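Local coordinates for protein putative endo-1,4-beta-xylanase (Bacteroides thetaiotaomicron VPI-5482, PDB 5MSX) that probably hydrolyses O-glycosidic bonds as a family 43 glycoside hydrolase, an arabinofuranosidase thought to act on plant pectin, and binds calcium, at residues Tyr213-Gly218 with Ala226-Arg231; Lys222-Tyr227 with Gln243-Thr248; Ala330-Val335 with Trp367-Glu372. All coordinates share one frame; numbering follows the deposited sequence. Where two conformers were deposited one is given.

Overall arrangement
Contacts 1 and 2 are neighbours in one antiparallel sheet of the family 43 catalytic domain, with centres about 8 Å apart. They share water 1 and, on strand 224-230, Ala226 and Tyr227. That strand pairs with strand 210-217 in contact 1 and strand 245-247 in contact 2. Leu214 of contact 1 packs on Ile246 of contact 2. Both contacts lie near the predicted proton donor Glu200: its side chain is about 8 Å from that of Tyr215 and about 3 Å from that of Tyr223. Contact 3 stands apart in the C-terminal part of the chain, its centre about 38 Å from that of contact 2. There the Trp367 side chain is about 8 Å from a bound calcium ion.

Contact 1. Residues Tyr213-Gly218 with Ala226-Arg231; sequences YLYTIG and AYVMSR
Strands 213-217 and 226-230 run antiparallel at 155°, with Tyr213 opposite Val228 and Tyr215 opposite Ala226 as hydrogen-bonded pairs and Leu214 opposite Tyr227 as the non-hydrogen-bonded pair between them. Each hydrogen-bonded pair is closed by two backbone bonds. In the second, Tyr215 N reaches Ala226 O at 2.9 Å and Ala226 N reaches Tyr215 O at 3.0 Å. Tyr215 and Ala226 make a main part of the side-chain contact. The CG of Tyr215 sits between its own backbone N and carbonyl carbon (chi1 62°), which lays the ring across the neighbouring strand. The methyl of Ala226 comes over one ring face in a CH-pi contact, with CB 4.0 Å from the ring centroid. Beyond the ring, the hydroxyl OH of Tyr215 donates to water 1 over 2.7 Å. That water donates in turn to Tyr227 O, so the phenol is tied to the opposite backbone. On the same sheet face, Tyr213 and Val228 lie side by side, and Val228 CG2 meets Tyr213 CB at 3.9 Å near the ring edge. On the other face, Leu214 CG touches Tyr227 CB at 3.8 Å. The two strands form a beta hairpin inside a four-stranded antiparallel sheet. Strand 203-207 flanks it beside strand 210-217, and strand 245-247 flanks it beside strand 224-230.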
ATOM      1  N   TYR C 213      22.453  12.774   5.464  1.00 13.95           N
ATOM      2  CA  TYR C 213      21.513  13.870   5.600  1.00 13.93           C
ATOM      3  C   TYR C 213      22.214  15.183   5.237  1.00 14.36           C
ATOM      4  O   TYR C 213      23.051  15.673   5.983  1.00 13.57           O
ATOM      5  CB  TYR C 213      20.956  13.956   7.040  1.00 14.06           C
ATOM      6  CG  TYR C 213      20.016  15.096   7.189  1.00 13.33           C
ATOM      7  CD1 TYR C 213      18.786  15.044   6.597  1.00 13.39           C
ATOM      8  CD2 TYR C 213      20.379  16.259   7.871  1.00 13.72           C
ATOM      9  CE1 TYR C 213      17.933  16.115   6.636  1.00 14.10           C
ATOM     10  CE2 TYR C 213      19.516  17.343   7.940  1.00 13.26           C
ATOM     11  CZ  TYR C 213      18.302  17.274   7.308  1.00 13.98           C
ATOM     12  OH  TYR C 213      17.392  18.302   7.352  1.00 13.75           O
ATOM     13  N   LEU C 214      21.834  15.740   4.098  1.00 14.84           N
ATOM     14  CA  LEU C 214      22.364  17.006   3.594  1.00 15.41           C
ATOM     15  C   LEU C 214      21.306  18.062   3.811  1.00 14.80           C
ATOM     16  O   LEU C 214      20.127  17.811   3.537  1.00 15.88           O
ATOM     17  CB  LEU C 214      22.652  16.915   2.069  1.00 15.81           C
ATOM     18  CG  LEU C 214      23.859  16.107   1.567  1.00 16.15           C
ATOM     19  CD1 LEU C 214      23.840  14.664   2.015  1.00 16.31           C
ATOM     20  CD2 LEU C 214      23.888  16.182   0.046  1.00 16.52           C
ATOM     21  N   TYR C 215      21.733  19.241   4.250  1.00 14.25           N
ATOM     22  CA  TYR C 215      20.827  20.318   4.607  1.00 14.84           C
ATOM     23  C   TYR C 215      21.435  21.669   4.174  1.00 14.31           C
ATOM     24  O   TYR C 215      22.654  21.846   4.205  1.00 13.48           O
ATOM     25  CB  TYR C 215      20.553  20.247   6.118  1.00 15.40           C
ATOM     26  CG  TYR C 215      21.775  20.436   7.004  1.00 16.47           C
ATOM     27  CD1 TYR C 215      22.637  19.384   7.275  1.00 16.80           C
ATOM     28  CD2 TYR C 215      22.060  21.674   7.571  1.00 17.57           C
ATOM     29  CE1 TYR C 215      23.767  19.568   8.055  1.00 17.40           C
ATOM     30  CE2 TYR C 215      23.189  21.866   8.372  1.00 18.37           C
ATOM     31  CZ  TYR C 215      24.032  20.824   8.609  1.00 18.18           C
ATOM     32  OH  TYR C 215      25.151  21.035   9.383  1.00 18.01           O
ATOM     33  N   THR C 216      20.603  22.601   3.739  1.00 14.05           N
ATOM     34  CA  THR C 216      21.102  23.938   3.374  1.00 14.36           C
ATOM     35  C   THR C 216      21.328  24.808   4.578  1.00 15.30           C
ATOM     36  O   THR C 216      20.718  24.601   5.643  1.00 15.16           O
ATOM     37  CB  THR C 216      20.180  24.731   2.398  1.00 14.42           C
ATOM     38  OG1 THR C 216      18.977  25.208   3.062  1.00 13.50           O
ATOM     39  CG2 THR C 216      19.864  23.906   1.193  1.00 14.63           C
ATOM     40  N   ILE C 217      22.273  25.726   4.397  1.00 16.24           N
ATOM     41  CA  ILE C 217      22.578  26.827   5.292  0.50 17.65           C
ATOM     42  C   ILE C 217      22.628  28.123   4.434  1.00 18.47           C
ATOM     43  O   ILE C 217      23.044  28.072   3.278  1.00 17.81           O
ATOM     44  CB  ILE C 217      23.933  26.528   5.964  0.50 18.39           C
ATOM     45  CG1 ILE C 217      23.770  25.422   7.015  0.50 19.12           C
ATOM     46  CG2 ILE C 217      24.575  27.751   6.573  0.50 18.93           C
ATOM     47  CD1 ILE C 217      22.576  25.597   7.931  0.50 18.94           C
ATOM     48  N   GLY C 218      22.224  29.267   5.001  1.00 20.30           N
ATOM     49  CA  GLY C 218      22.230  30.547   4.282  1.00 18.94           C
ATOM     50  C   GLY C 218      21.119  30.638   3.263  1.00 19.99           C
ATOM     51  O   GLY C 218      20.151  29.871   3.278  1.00 20.19           O
ATOM     52  N   ALA C 226      25.566  21.602   3.736  1.00 14.38           N
ATOM     53  CA  ALA C 226      26.352  20.876   4.718  1.00 15.04           C
ATOM     54  C   ALA C 226      25.725  19.505   4.908  1.00 15.33           C
ATOM     55  O   ALA C 226      24.653  19.221   4.334  1.00 15.58           O
ATOM     56  CB  ALA C 226      26.383  21.648   6.019  1.00 15.24           C
ATOM     57  N   TYR C 227      26.380  18.627   5.668  1.00 14.90           N
ATOM     58  CA  TYR C 227      25.829  17.289   5.886  1.00 15.10           C
ATOM     59  C   TYR C 227      26.338  16.640   7.168  1.00 15.11           C
ATOM     60  O   TYR C 227      27.298  17.094   7.769  1.00 14.06           O
ATOM     61  CB  TYR C 227      26.065  16.351   4.684  1.00 15.03           C
ATOM     62  CG  TYR C 227      27.400  15.688   4.688  1.00 15.87           C
ATOM     63  CD1 TYR C 227      28.560  16.422   4.464  1.00 15.67           C
ATOM     64  CD2 TYR C 227      27.535  14.319   4.932  1.00 16.50           C
ATOM     65  CE1 TYR C 227      29.807  15.828   4.451  1.00 16.45           C
ATOM     66  CE2 TYR C 227      28.791  13.718   4.938  1.00 16.32           C
ATOM     67  CZ  TYR C 227      29.922  14.483   4.683  1.00 17.39           C
ATOM     68  OH  TYR C 227      31.181  13.901   4.666  1.00 17.65           O
ATOM     69  N   VAL C 228      25.586  15.619   7.574  1.00 15.55           N
ATOM     70  CA  VAL C 228      25.909  14.676   8.625  1.00 16.33           C
ATOM     71  C   VAL C 228      25.609  13.246   8.143  1.00 17.92           C
ATOM     72  O   VAL C 228      24.919  13.037   7.121  1.00 17.68           O
ATOM     73  CB  VAL C 228      25.120  14.971   9.936  1.00 16.08           C
ATOM     74  CG1 VAL C 228      25.532  16.312  10.500  1.00 16.48           C
ATOM     75  CG2 VAL C 228      23.599  14.937   9.746  1.00 16.01           C
ATOM     76  N   MET C 229      26.146  12.271   8.865  1.00 20.43           N
ATOM     77  CA  MET C 229      26.074  10.845   8.476  1.00 22.92           C
ATOM     78  C   MET C 229      25.660   9.991   9.646  1.00 23.59           C
ATOM     79  O   MET C 229      26.011  10.305  10.783  1.00 21.98           O
ATOM     80  CB  MET C 229      27.434  10.314   8.089  1.00 24.76           C
ATOM     81  CG  MET C 229      27.935  10.763   6.767  1.00 27.36           C
ATOM     82  SD  MET C 229      29.676  10.293   6.618  1.00 30.20           S
ATOM     83  CE  MET C 229      30.479  11.228   7.887  1.00 32.45           C
ATOM     84  N   SER C 230      24.954   8.903   9.355  1.00 22.63           N
ATOM     85  CA  SER C 230      24.678   7.903  10.368  1.00 24.26           C
ATOM     86  C   SER C 230      24.844   6.510   9.825  1.00 24.81           C
ATOM     87  O   SER C 230      24.500   6.235   8.670  1.00 21.74           O
ATOM     88  CB  SER C 230      23.258   8.047  10.869  1.00 24.26           C
ATOM     89  OG  SER C 230      22.970   6.965  11.738  1.00 24.37           O
ATOM     90  N   ARG C 231      25.334   5.634  10.694  1.00 26.35           N
ATOM     91  CA  ARG C 231      25.332   4.204  10.454  1.00 29.83           C
ATOM     92  C   ARG C 231      24.272   3.488  11.266  1.00 28.92           C
ATOM     93  O   ARG C 231      24.285   2.274  11.294  1.00 33.77           O
ATOM     94  CB  ARG C 231      26.706   3.611  10.812  1.00 32.25           C
ATOM     95  CG  ARG C 231      27.847   4.205  10.025  1.00 37.07           C
ATOM     96  CD  ARG C 231      29.189   3.813  10.600  1.00 41.19           C
ATOM     97  NE  ARG C 231      30.082   3.466   9.512  1.00 44.55           N
ATOM     98  CZ  ARG C 231      30.937   4.287   8.903  1.00 48.36           C
ATOM     99  NH1 ARG C 231      31.067   5.566   9.273  1.00 51.59           N
ATOM    100  NH2 ARG C 231      31.685   3.807   7.901  1.00 49.75           N
TER
HETATM  101  O   HOH W   1      27.341  19.401   9.178  1.00 23.80           O

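Contact 2. Residues Lys222-Tyr227 with Gln243-Thr248; sequences KYQYAY and QDIIST. With EDO (1,2-ethanediol), chain B.
Gln224 and Thr248 lie side by side and point the same way. The glutamine chain is extended beyond CG (chi2 173°), which brings its amide alongside the threonine hydroxyl. Gln224 NE2 donates to Thr248 OG1 at 2.8 Å, and the oxygen lies close to the amide plane. Water 2 joins Tyr223 O to the same hydroxyl, though its bond to the threonine is weak. Ile245 crosses the glutamine side chain at a slant and turns its CD1 to the methyl of Ala226, 4.2 Å from CB.

Tyr227 and Ile246 meet at about a right angle. Ile246 CG2 is 3.6 Å from Tyr227 CD1, while Asp244 O and Gln243 O lie at the ring edge. Water 3 lies in the ring plane and accepts from Tyr227 OH, then donates to Gln243 O; the phenol oxygen is also bonded to Ile301 N.

The short, weakly bonded strand 245-247 runs antiparallel to strand 224-227, and a classic beta bulge breaks the pairing: Ile246 and Ser247 lie together opposite Tyr225. Tyr225 O takes Ile246 N at 2.9 Å and, more weakly, Ser247 N. In the other direction, Tyr225 N donates to Ser247 O at 3.2 Å. Tyr225 N also makes a weak bond to Ser247 OG. That oxygen lies at the edge of the Tyr225 ring, 3.4 Å from Tyr225 CB, and its stronger partner is Pro258 O.

Asp244 OD2 accepts from water 1, and its OD1 forms a salt bridge with Arg195. An ethanediol molecule, probably from the crystallisation liquor, accepts through O2 from Ile245 N at 2.9 Å.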
ATOM      1  N   LYS C 222      24.814  33.377  -0.395  1.00 19.96           N
ATOM      2  CA  LYS C 222      25.417  32.615   0.733  1.00 21.79           C
ATOM      3  C   LYS C 222      24.898  31.187   0.928  1.00 19.04           C
ATOM      4  O   LYS C 222      25.308  30.526   1.851  1.00 19.29           O
ATOM      5  CB  LYS C 222      25.314  33.384   2.051  1.00 25.28           C
ATOM      6  CG  LYS C 222      25.936  34.773   2.033  1.00 30.89           C
ATOM      7  CD  LYS C 222      27.457  34.738   2.005  1.00 36.85           C
ATOM      8  CE  LYS C 222      28.034  36.117   1.687  1.00 41.14           C
ATOM      9  NZ  LYS C 222      29.525  36.136   1.802  1.00 44.64           N
ATOM     10  N   TYR C 223      24.015  30.704   0.061  1.00 18.44           N
ATOM     11  CA  TYR C 223      23.534  29.311   0.105  1.00 17.67           C
ATOM     12  C   TYR C 223      24.725  28.329   0.119  1.00 17.30           C
ATOM     13  O   TYR C 223      25.682  28.500  -0.656  1.00 17.28           O
ATOM     14  CB  TYR C 223      22.684  29.025  -1.117  1.00 20.09           C
ATOM     15  CG  TYR C 223      21.227  28.691  -0.935  1.00 20.43           C
ATOM     16  CD1 TYR C 223      20.786  27.900   0.142  1.00 22.60           C
ATOM     17  CD2 TYR C 223      20.294  29.055  -1.900  1.00 20.39           C
ATOM     18  CE1 TYR C 223      19.451  27.533   0.264  1.00 22.23           C
ATOM     19  CE2 TYR C 223      18.946  28.667  -1.791  1.00 21.11           C
ATOM     20  CZ  TYR C 223      18.547  27.900  -0.705  1.00 20.76           C
ATOM     21  OH  TYR C 223      17.256  27.491  -0.557  1.00 21.48           O
ATOM     22  N   GLN C 224      24.703  27.385   1.056  1.00 15.30           N
ATOM     23  CA  GLN C 224      25.637  26.267   1.114  1.00 16.35           C
ATOM     24  C   GLN C 224      24.869  24.986   1.471  1.00 15.25           C
ATOM     25  O   GLN C 224      23.767  25.034   2.072  1.00 14.20           O
ATOM     26  CB  GLN C 224      26.699  26.491   2.169  1.00 16.99           C
ATOM     27  CG  GLN C 224      27.505  27.766   2.007  1.00 18.00           C
ATOM     28  CD  GLN C 224      28.437  28.013   3.192  1.00 19.40           C
ATOM     29  OE1 GLN C 224      27.991  28.170   4.295  1.00 20.87           O
ATOM     30  NE2 GLN C 224      29.720  28.017   2.952  1.00 19.80           N
ATOM     31  N   TYR C 225      25.437  23.854   1.081  1.00 14.76           N
ATOM     32  CA  TYR C 225      24.997  22.560   1.625  1.00 13.98           C
ATOM     33  C   TYR C 225      26.060  22.074   2.592  1.00 14.24           C
ATOM     34  O   TYR C 225      27.273  22.111   2.313  1.00 13.20           O
ATOM     35  CB  TYR C 225      24.731  21.516   0.525  1.00 13.13           C
ATOM     36  CG  TYR C 225      23.302  21.371   0.079  1.00 12.53           C
ATOM     37  CD1 TYR C 225      22.376  20.701   0.864  1.00 12.78           C
ATOM     38  CD2 TYR C 225      22.852  21.910  -1.141  1.00 12.92           C
ATOM     39  CE1 TYR C 225      21.048  20.552   0.464  1.00 12.54           C
ATOM     40  CE2 TYR C 225      21.524  21.772  -1.550  1.00 12.11           C
ATOM     41  CZ  TYR C 225      20.622  21.070  -0.739  1.00 12.92           C
ATOM     42  OH  TYR C 225      19.295  20.910  -1.108  1.00 11.53           O
ATOM     43  N   ALA C 226      25.566  21.602   3.736  1.00 14.38           N
ATOM     44  CA  ALA C 226      26.352  20.876   4.718  1.00 15.04           C
ATOM     45  C   ALA C 226      25.725  19.505   4.908  1.00 15.33           C
ATOM     46  O   ALA C 226      24.653  19.221   4.334  1.00 15.58           O
ATOM     47  CB  ALA C 226      26.383  21.648   6.019  1.00 15.24           C
ATOM     48  N   TYR C 227      26.380  18.627   5.668  1.00 14.90           N
ATOM     49  CA  TYR C 227      25.829  17.289   5.886  1.00 15.10           C
ATOM     50  C   TYR C 227      26.338  16.640   7.168  1.00 15.11           C
ATOM     51  O   TYR C 227      27.298  17.094   7.769  1.00 14.06           O
ATOM     52  CB  TYR C 227      26.065  16.351   4.684  1.00 15.03           C
ATOM     53  CG  TYR C 227      27.400  15.688   4.688  1.00 15.87           C
ATOM     54  CD1 TYR C 227      28.560  16.422   4.464  1.00 15.67           C
ATOM     55  CD2 TYR C 227      27.535  14.319   4.932  1.00 16.50           C
ATOM     56  CE1 TYR C 227      29.807  15.828   4.451  1.00 16.45           C
ATOM     57  CE2 TYR C 227      28.791  13.718   4.938  1.00 16.32           C
ATOM     58  CZ  TYR C 227      29.922  14.483   4.683  1.00 17.39           C
ATOM     59  OH  TYR C 227      31.181  13.901   4.666  1.00 17.65           O
ATOM     60  N   GLN C 243      35.137  18.039   7.436  1.00 28.00           N
ATOM     61  CA  GLN C 243      34.913  18.651   6.134  1.00 28.42           C
ATOM     62  C   GLN C 243      33.429  18.445   5.761  1.00 27.20           C
ATOM     63  O   GLN C 243      33.079  17.635   4.881  1.00 28.14           O
ATOM     64  CB  GLN C 243      35.874  17.972   5.151  1.00 30.93           C
ATOM     65  CG  GLN C 243      35.957  18.540   3.761  1.00 32.35           C
ATOM     66  CD  GLN C 243      37.040  17.829   2.930  1.00 33.31           C
ATOM     67  OE1 GLN C 243      37.012  16.608   2.770  1.00 34.87           O
ATOM     68  NE2 GLN C 243      37.979  18.591   2.395  1.00 32.07           N
ATOM     69  N   ASP C 244      32.556  19.163   6.468  1.00 24.77           N
ATOM     70  CA  ASP C 244      31.092  19.012   6.355  1.00 24.07           C
ATOM     71  C   ASP C 244      30.391  19.962   5.334  1.00 22.80           C
ATOM     72  O   ASP C 244      29.210  19.785   5.057  1.00 21.76           O
ATOM     73  CB  ASP C 244      30.420  19.096   7.754  1.00 24.31           C
ATOM     74  CG  ASP C 244      30.430  20.525   8.353  1.00 25.19           C
ATOM     75  OD1 ASP C 244      31.381  21.293   8.062  1.00 24.99           O
ATOM     76  OD2 ASP C 244      29.477  20.879   9.092  1.00 23.59           O
ATOM     77  N   ILE C 245      31.102  20.945   4.780  1.00 21.30           N
ATOM     78  CA  ILE C 245      30.530  21.833   3.771  1.00 22.06           C
ATOM     79  C   ILE C 245      30.808  21.240   2.393  1.00 21.54           C
ATOM     80  O   ILE C 245      31.937  21.166   1.955  1.00 20.29           O
ATOM     81  CB  ILE C 245      31.097  23.253   3.833  1.00 22.97           C
ATOM     82  CG1 ILE C 245      30.780  23.913   5.190  1.00 26.00           C
ATOM     83  CG2 ILE C 245      30.539  24.101   2.704  1.00 23.64           C
ATOM     84  CD1 ILE C 245      29.390  24.472   5.350  1.00 28.60           C
ATOM     85  N   ILE C 246      29.760  20.833   1.707  1.00 21.53           N
ATOM     86  CA  ILE C 246      29.947  20.158   0.441  1.00 22.99           C
ATOM     87  C   ILE C 246      29.662  21.016  -0.790  1.00 20.24           C
ATOM     88  O   ILE C 246      30.107  20.648  -1.841  1.00 19.75           O
ATOM     89  CB  ILE C 246      29.256  18.795   0.378  1.00 25.64           C
ATOM     90  CG1 ILE C 246      27.753  18.912   0.518  1.00 27.30           C
ATOM     91  CG2 ILE C 246      29.829  17.871   1.456  1.00 28.85           C
ATOM     92  CD1 ILE C 246      27.078  17.567   0.638  1.00 29.50           C
ATOM     93  N   SER C 247      28.934  22.122  -0.661  1.00 18.44           N
ATOM     94  CA  SER C 247      28.776  23.081  -1.753  1.00 18.53           C
ATOM     95  C   SER C 247      28.787  24.464  -1.188  1.00 18.29           C
ATOM     96  O   SER C 247      28.224  24.697  -0.122  1.00 19.65           O
ATOM     97  CB  SER C 247      27.511  22.848  -2.580  1.00 18.95           C
ATOM     98  OG  SER C 247      26.336  23.219  -1.899  1.00 18.80           O
ATOM     99  N   THR C 248      29.476  25.366  -1.875  1.00 18.36           N
ATOM    100  CA  THR C 248      29.625  26.749  -1.438  1.00 18.41           C
ATOM    101  C   THR C 248      30.050  27.608  -2.631  1.00 18.09           C
ATOM    102  O   THR C 248      30.549  27.078  -3.616  1.00 18.55           O
ATOM    103  CB  THR C 248      30.649  26.873  -0.275  1.00 19.49           C
ATOM    104  OG1 THR C 248      30.572  28.189   0.271  1.00 21.56           O
ATOM    105  CG2 THR C 248      32.117  26.611  -0.737  1.00 20.13           C
TER
HETATM  106  C1  EDO B 509      35.059  23.525   6.599  1.00 42.67           C
HETATM  107  O1  EDO B 509      36.213  22.703   6.456  1.00 44.98           O
HETATM  108  C2  EDO B 509      33.846  22.634   6.496  1.00 41.44           C
HETATM  109  O2  EDO B 509      33.835  21.887   5.269  1.00 39.28           O
HETATM  110  O   HOH W   2      27.972  30.099  -0.625  1.00 17.86           O
HETATM  111  O   HOH W   3      33.216  15.171   4.017  1.00 18.04           O
HETATM  112  O   HOH W   1      27.341  19.401   9.178  1.00 23.80           O

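Contact 3. Residues Ala330-Val335 with Trp367-Glu372; sequences ASSIEV and WMAAAE
Trp367 brings the NE1 side of its indole against Ala330, whose CB lies 3.5 Å from NE1. The same nitrogen donates to Ser332 O at 3.0 Å. The acceptor lies at the ring edge, close to the ring plane, and the N-H points almost straight at it (165°). This bond helps fix the turn of the indole. The Trp367 CG is anti to the backbone N (chi1 166°), and this sends the ring toward the 330-335 segment. Ser332 makes a second link through its side chain: OG accepts from Ala370 N at 2.8 Å. The hydroxyl is also bonded to Asp373, so two partners hold it.

Glu334 adds two more bonds. Its backbone N donates to Met368 O at 2.8 Å. Its side chain bends at chi2 (52°), which curls the carboxylate back over the backbone of Ala370 and Ala371. Ala371 N meets Glu334 OE1 at 2.8 Å from above, well out of the carboxylate plane. The other oxygen, OE2, uses its anti lone pair to accept from Val335 N at 2.8 Å. The carboxylate thus spans both segments.

The contact joins the loop after strand 325-330 to the end of the short strand 367-368. That strand pairs with strand 452-458 in the beta-sandwich of the F5/8 type C domain, close to the calcium site formed by Phe357, Asp360, Ala362, Ser365, Trp454 and Glu455.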
ATOM      1  N   ALA C 330      18.319  39.470 -35.620  1.00 33.72           N
ATOM      2  CA  ALA C 330      16.961  39.592 -35.115  1.00 33.76           C
ATOM      3  C   ALA C 330      16.398  40.984 -35.308  1.00 31.67           C
ATOM      4  O   ALA C 330      17.102  41.875 -35.712  1.00 33.02           O
ATOM      5  CB  ALA C 330      16.933  39.217 -33.636  1.00 35.01           C
ATOM      6  N   SER C 331      15.115  41.139 -35.015  1.00 31.75           N
ATOM      7  CA  SER C 331      14.428  42.424 -35.059  1.00 33.98           C
ATOM      8  C   SER C 331      14.907  43.417 -34.013  1.00 36.71           C
ATOM      9  O   SER C 331      14.863  44.616 -34.240  1.00 34.81           O
ATOM     10  CB  SER C 331      12.923  42.210 -34.880  1.00 36.00           C
ATOM     11  OG  SER C 331      12.597  41.661 -33.615  1.00 36.59           O
ATOM     12  N   SER C 332      15.307  42.912 -32.846  1.00 35.93           N
ATOM     13  CA  SER C 332      15.892  43.729 -31.804  1.00 33.14           C
ATOM     14  C   SER C 332      16.637  42.854 -30.800  1.00 33.19           C
ATOM     15  O   SER C 332      16.579  41.609 -30.849  1.00 29.86           O
ATOM     16  CB  SER C 332      14.818  44.536 -31.079  1.00 34.13           C
ATOM     17  OG  SER C 332      13.992  43.707 -30.292  1.00 34.88           O
ATOM     18  N   ILE C 333      17.352  43.535 -29.909  1.00 32.21           N
ATOM     19  CA  ILE C 333      18.139  42.919 -28.851  1.00 31.46           C
ATOM     20  C   ILE C 333      17.881  43.738 -27.598  1.00 33.04           C
ATOM     21  O   ILE C 333      18.025  44.976 -27.631  1.00 30.58           O
ATOM     22  CB  ILE C 333      19.641  42.920 -29.186  1.00 31.05           C
ATOM     23  CG1 ILE C 333      19.889  42.184 -30.515  1.00 29.45           C
ATOM     24  CG2 ILE C 333      20.449  42.299 -28.050  1.00 29.42           C
ATOM     25  CD1 ILE C 333      21.274  42.369 -31.082  1.00 28.60           C
ATOM     26  N   GLU C 334      17.473  43.068 -26.508  1.00 30.41           N
ATOM     27  CA  GLU C 334      17.319  43.740 -25.241  1.00 30.63           C
ATOM     28  C   GLU C 334      18.673  44.249 -24.744  1.00 28.83           C
ATOM     29  O   GLU C 334      19.708  43.611 -24.933  1.00 25.58           O
ATOM     30  CB  GLU C 334      16.660  42.829 -24.179  1.00 33.53           C
ATOM     31  CG  GLU C 334      16.244  43.546 -22.888  1.00 36.15           C
ATOM     32  CD  GLU C 334      15.378  44.796 -23.143  1.00 41.47           C
ATOM     33  OE1 GLU C 334      14.138  44.688 -23.085  1.00 47.39           O
ATOM     34  OE2 GLU C 334      15.926  45.899 -23.424  1.00 44.59           O
ATOM     35  N   VAL C 335      18.642  45.409 -24.104  1.00 29.72           N
ATOM     36  CA  VAL C 335      19.833  46.010 -23.472  1.00 31.57           C
ATOM     37  C   VAL C 335      20.386  45.102 -22.329  1.00 28.12           C
ATOM     38  O   VAL C 335      19.599  44.421 -21.678  1.00 27.70           O
ATOM     39  CB  VAL C 335      19.466  47.438 -22.959  1.00 34.19           C
ATOM     40  CG1 VAL C 335      18.494  47.388 -21.773  1.00 35.06           C
ATOM     41  CG2 VAL C 335      20.701  48.239 -22.600  1.00 37.98           C
ATOM     42  N   TRP C 367      18.761  34.663 -26.362  1.00 24.07           N
ATOM     43  CA  TRP C 367      18.337  35.894 -27.064  1.00 24.07           C
ATOM     44  C   TRP C 367      17.095  36.393 -26.386  1.00 24.02           C
ATOM     45  O   TRP C 367      16.248  35.594 -25.978  1.00 25.12           O
ATOM     46  CB  TRP C 367      18.043  35.637 -28.544  1.00 25.21           C
ATOM     47  CG  TRP C 367      17.292  36.752 -29.244  1.00 26.73           C
ATOM     48  CD1 TRP C 367      17.751  38.010 -29.502  1.00 27.27           C
ATOM     49  CD2 TRP C 367      15.960  36.701 -29.758  1.00 27.65           C
ATOM     50  NE1 TRP C 367      16.790  38.752 -30.141  1.00 27.67           N
ATOM     51  CE2 TRP C 367      15.685  37.974 -30.332  1.00 28.75           C
ATOM     52  CE3 TRP C 367      14.977  35.695 -29.829  1.00 29.42           C
ATOM     53  CZ2 TRP C 367      14.452  38.284 -30.948  1.00 29.73           C
ATOM     54  CZ3 TRP C 367      13.721  36.008 -30.443  1.00 31.02           C
ATOM     55  CH2 TRP C 367      13.482  37.301 -30.986  1.00 30.47           C
ATOM     56  N   MET C 368      16.982  37.709 -26.247  1.00 23.73           N
ATOM     57  CA  MET C 368      15.739  38.360 -25.874  1.00 25.40           C
ATOM     58  C   MET C 368      15.541  39.607 -26.738  1.00 28.37           C
ATOM     59  O   MET C 368      16.453  40.439 -26.872  1.00 28.79           O
ATOM     60  CB  MET C 368      15.749  38.780 -24.402  1.00 26.96           C
ATOM     61  CG  MET C 368      15.786  37.624 -23.403  1.00 27.92           C
ATOM     62  SD  MET C 368      14.187  36.834 -23.245  1.00 30.73           S
ATOM     63  CE  MET C 368      13.219  38.073 -22.415  1.00 31.38           C
ATOM     64  N   ALA C 369      14.349  39.730 -27.324  1.00 30.05           N
ATOM     65  CA  ALA C 369      13.929  40.951 -28.016  1.00 30.44           C
ATOM     66  C   ALA C 369      13.815  42.109 -27.021  1.00 31.20           C
ATOM     67  O   ALA C 369      13.533  41.886 -25.819  1.00 30.07           O
ATOM     68  CB  ALA C 369      12.582  40.727 -28.702  1.00 30.45           C
ATOM     69  N   ALA C 370      14.007  43.341 -27.510  1.00 30.87           N
ATOM     70  CA  ALA C 370      13.832  44.524 -26.666  1.00 33.00           C
ATOM     71  C   ALA C 370      12.379  44.656 -26.201  1.00 35.47           C
ATOM     72  O   ALA C 370      11.446  44.237 -26.900  1.00 33.04           O
ATOM     73  CB  ALA C 370      14.283  45.785 -27.382  1.00 32.23           C
ATOM     74  N   ALA C 371      12.206  45.203 -25.000  1.00 37.81           N
ATOM     75  CA  ALA C 371      10.885  45.461 -24.426  1.00 42.18           C
ATOM     76  C   ALA C 371       9.939  46.185 -25.399  1.00 42.50           C
ATOM     77  O   ALA C 371       8.788  45.777 -25.518  1.00 45.24           O
ATOM     78  CB  ALA C 371      11.019  46.258 -23.127  1.00 43.87           C
ATOM     79  N   GLU C 372      10.453  47.196 -26.116  1.00 43.53           N
ATOM     80  CA  GLU C 372       9.666  48.020 -27.053  1.00 45.07           C
ATOM     81  C   GLU C 372       9.247  47.264 -28.302  1.00 50.94           C
ATOM     82  O   GLU C 372       8.318  47.685 -28.995  1.00 53.74           O
ATOM     83  CB  GLU C 372      10.460  49.249 -27.503  1.00 43.04           C
TER